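Local coordinates for protein 4-hydroxy-3-methylbut-2-enyl diphosphate reductase, apicoplast (Plasmodium falciparum, PDB 4N7B) that catalyses the reduction of (2E)-4-hydroxy-3-methylbut-2-enyl diphosphate to isopentenyl and dimethylallyl diphosphate, the last step of apicoplast isoprenoid precursor synthesis, using an iron-sulfur cluster, at residues 277-282 / 300-305. Numbering follows the deposited sequence.
Sequences EDLNDV and REIAKK
Asp-278 OD1 takes the backbone N of Asn-280 at 2.9 Å, an Asx turn that spans Leu-279, the residue that reaches across to Ile-302 and Ala-303 of the helix. The N-H approaches on the anti side of the carboxylate, 18° out of its plane, with an N-H...O angle of 153°. Behind it the chain winds into a short 3-10 turn, where Asp-281 N bonds to Asp-278 O and Val-282 N to Leu-279 O.

Leu-279 points at the helix, and its CD2 methyl does the touching, 3.8 Å from Ile-302 CG2. Chi1 of Ile-302 (-72°, to CG1) sets CG1 anti to the carbonyl carbon, which leaves the branch methyl CG2 anti to the backbone N and facing Leu-279. The same CD2 lies 4.3 Å from Ala-303 N, where the CA atoms of Leu-279 and Ala-303 are 7.6 Å apart.

Helix 297-305 is the connection of a beta-alpha-beta crossover between parallel strands 287-290 and 309-312; Leu-279, just beyond edge strand 273-276, also packs on Leu-288 of that sheet. No hydrogen bond links the two segments; they meet by van der Waals packing, chiefly of Leu-279 CD2 against Ile-302 CG2, and the polar bonds of the turn probably help fix the backbone from which Leu-279 reaches across.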
ATOM      1  N   GLU A 277      18.570   0.242  -4.272  1.00 55.61           N
ATOM      2  CA  GLU A 277      18.139  -1.095  -4.660  1.00 56.36           C
ATOM      3  C   GLU A 277      19.312  -2.057  -4.587  1.00 58.67           C
ATOM      4  O   GLU A 277      19.129  -3.267  -4.458  1.00 64.39           O
ATOM      5  CB  GLU A 277      17.564  -1.094  -6.079  1.00 53.86           C
ATOM      6  CG  GLU A 277      16.295  -0.284  -6.241  1.00 53.61           C
ATOM      7  CD  GLU A 277      15.129  -0.838  -5.447  1.00 61.45           C
ATOM      8  OE1 GLU A 277      15.239  -1.962  -4.904  1.00 61.33           O
ATOM      9  OE2 GLU A 277      14.088  -0.142  -5.368  1.00 64.07           O
ATOM     10  N   ASP A 278      20.518  -1.513  -4.668  1.00 63.55           N
ATOM     11  CA  ASP A 278      21.721  -2.321  -4.650  1.00 67.80           C
ATOM     12  C   ASP A 278      22.386  -2.173  -3.290  1.00 69.99           C
ATOM     13  O   ASP A 278      22.880  -1.097  -2.948  1.00 74.29           O
ATOM     14  CB  ASP A 278      22.669  -1.871  -5.762  1.00 75.49           C
ATOM     15  CG  ASP A 278      23.778  -2.868  -6.024  1.00 80.12           C
ATOM     16  OD1 ASP A 278      24.338  -3.412  -5.048  1.00 77.98           O
ATOM     17  OD2 ASP A 278      24.088  -3.106  -7.211  1.00 82.57           O
ATOM     18  N   LEU A 279      22.396  -3.252  -2.515  1.00 69.98           N
ATOM     19  CA  LEU A 279      22.952  -3.216  -1.164  1.00 69.99           C
ATOM     20  C   LEU A 279      24.455  -2.931  -1.120  1.00 72.82           C
ATOM     21  O   LEU A 279      24.994  -2.636  -0.057  1.00 78.72           O
ATOM     22  CB  LEU A 279      22.639  -4.515  -0.424  1.00 68.43           C
ATOM     23  CG  LEU A 279      21.369  -4.432   0.421  1.00 65.82           C
ATOM     24  CD1 LEU A 279      20.141  -4.337  -0.487  1.00 63.97           C
ATOM     25  CD2 LEU A 279      21.274  -5.616   1.376  1.00 64.27           C
ATOM     26  N   ASN A 280      25.126  -3.014  -2.265  1.00 71.15           N
ATOM     27  CA  ASN A 280      26.532  -2.624  -2.345  1.00 80.26           C
ATOM     28  C   ASN A 280      26.702  -1.122  -2.222  1.00 82.90           C
ATOM     29  O   ASN A 280      27.791  -0.633  -1.912  1.00 83.68           O
ATOM     30  CB  ASN A 280      27.157  -3.083  -3.658  1.00 83.56           C
ATOM     31  CG  ASN A 280      27.458  -4.559  -3.669  1.00 83.16           C
ATOM     32  OD1 ASN A 280      27.553  -5.192  -2.615  1.00 77.85           O
ATOM     33  ND2 ASN A 280      27.618  -5.119  -4.862  1.00 84.57           N
ATOM     34  N   ASP A 281      25.616  -0.395  -2.478  1.00 86.52           N
ATOM     35  CA  ASP A 281      25.603   1.049  -2.312  1.00 82.15           C
ATOM     36  C   ASP A 281      25.555   1.366  -0.828  1.00 79.62           C
ATOM     37  O   ASP A 281      25.619   2.529  -0.434  1.00 82.70           O
ATOM     38  CB  ASP A 281      24.393   1.665  -3.018  1.00 81.35           C
ATOM     39  CG  ASP A 281      24.483   1.566  -4.528  1.00 84.34           C
ATOM     40  OD1 ASP A 281      25.427   0.917  -5.030  1.00 84.15           O
ATOM     41  OD2 ASP A 281      23.602   2.131  -5.212  1.00 85.19           O
ATOM     42  N   VAL A 282      25.443   0.324  -0.007  1.00 68.29           N
ATOM     43  CA  VAL A 282      25.420   0.491   1.440  1.00 70.76           C
ATOM     44  C   VAL A 282      26.722   0.032   2.088  1.00 74.37           C
ATOM     45  O   VAL A 282      27.094  -1.136   1.989  1.00 72.79           O
ATOM     46  CB  VAL A 282      24.264  -0.288   2.081  1.00 66.52           C
ATOM     47  CG1 VAL A 282      24.288  -0.093   3.597  1.00 64.93           C
ATOM     48  CG2 VAL A 282      22.932   0.164   1.492  1.00 65.33           C
ATOM     49  N   ARG A 300      17.977 -10.177   3.236  1.00 48.03           N
ATOM     50  CA  ARG A 300      18.343 -10.111   4.644  1.00 52.76           C
ATOM     51  C   ARG A 300      19.678 -10.800   4.898  1.00 60.84           C
ATOM     52  O   ARG A 300      20.582 -10.216   5.496  1.00 64.88           O
ATOM     53  CB  ARG A 300      17.251 -10.733   5.522  1.00 49.52           C
ATOM     54  CG  ARG A 300      15.946  -9.990   5.460  1.00 50.43           C
ATOM     55  CD  ARG A 300      14.809 -10.714   6.171  1.00 46.01           C
ATOM     56  NE  ARG A 300      14.229  -9.824   7.169  1.00 50.32           N
ATOM     57  CZ  ARG A 300      13.032  -9.258   7.092  1.00 50.17           C
ATOM     58  NH1 ARG A 300      12.212  -9.493   6.083  1.00 58.73           N
ATOM     59  NH2 ARG A 300      12.645  -8.457   8.062  1.00 55.01           N
ATOM     60  N   GLU A 301      19.813 -12.041   4.451  1.00 71.97           N
ATOM     61  CA  GLU A 301      21.046 -12.769   4.723  1.00 77.17           C
ATOM     62  C   GLU A 301      22.233 -11.995   4.154  1.00 74.90           C
ATOM     63  O   GLU A 301      23.316 -11.980   4.742  1.00 77.63           O
ATOM     64  CB  GLU A 301      20.988 -14.207   4.198  1.00 80.76           C
ATOM     65  CG  GLU A 301      20.598 -14.360   2.740  1.00 87.38           C
ATOM     66  CD  GLU A 301      20.280 -15.805   2.369  1.00 92.97           C
ATOM     67  OE1 GLU A 301      19.881 -16.579   3.270  1.00 93.90           O
ATOM     68  OE2 GLU A 301      20.426 -16.164   1.178  1.00 92.23           O
ATOM     69  N   ILE A 302      22.018 -11.321   3.030  1.00 63.43           N
ATOM     70  CA  ILE A 302      23.046 -10.453   2.464  1.00 64.22           C
ATOM     71  C   ILE A 302      23.403  -9.331   3.423  1.00 68.12           C
ATOM     72  O   ILE A 302      24.571  -8.965   3.556  1.00 72.50           O
ATOM     73  CB  ILE A 302      22.575  -9.818   1.165  1.00 64.42           C
ATOM     74  CG1 ILE A 302      22.529 -10.877   0.067  1.00 65.68           C
ATOM     75  CG2 ILE A 302      23.489  -8.654   0.772  1.00 63.69           C
ATOM     76  CD1 ILE A 302      22.191 -10.320  -1.290  1.00 65.77           C
ATOM     77  N   ALA A 303      22.385  -8.778   4.078  1.00 60.13           N
ATOM     78  CA  ALA A 303      22.580  -7.685   5.020  1.00 64.48           C
ATOM     79  C   ALA A 303      23.498  -8.132   6.149  1.00 63.69           C
ATOM     80  O   ALA A 303      24.408  -7.405   6.554  1.00 57.43           O
ATOM     81  CB  ALA A 303      21.239  -7.219   5.584  1.00 63.80           C
ATOM     82  N   LYS A 304      23.259  -9.343   6.641  1.00 72.09           N
ATOM     83  CA  LYS A 304      24.004  -9.862   7.778  1.00 74.98           C
ATOM     84  C   LYS A 304      25.466 -10.054   7.409  1.00 75.17           C
ATOM     85  O   LYS A 304      26.349  -9.761   8.206  1.00 76.92           O
ATOM     86  CB  LYS A 304      23.379 -11.166   8.281  1.00 72.24           C
ATOM     87  CG  LYS A 304      22.269 -10.930   9.296  1.00 74.02           C
ATOM     88  CD  LYS A 304      21.143 -11.942   9.183  1.00 71.34           C
ATOM     89  CE  LYS A 304      19.835 -11.312   9.637  1.00 70.51           C
ATOM     90  NZ  LYS A 304      18.622 -12.121   9.338  1.00 67.76           N
ATOM     91  N   LYS A 305      25.716 -10.516   6.191  1.00 73.27           N
ATOM     92  CA  LYS A 305      27.076 -10.635   5.672  1.00 78.05           C
ATOM     93  C   LYS A 305      27.816  -9.304   5.757  1.00 78.50           C
ATOM     94  O   LYS A 305      29.003  -9.263   6.077  1.00 81.96           O
ATOM     95  CB  LYS A 305      27.048 -11.104   4.217  1.00 81.28           C
ATOM     96  CG  LYS A 305      27.013 -12.613   4.035  1.00 82.96           C
ATOM     97  CD  LYS A 305      27.139 -12.977   2.558  1.00 87.02           C
ATOM     98  CE  LYS A 305      27.661 -14.398   2.363  1.00 89.55           C
ATOM     99  NZ  LYS A 305      28.381 -14.572   1.060  1.00 87.80           N
TER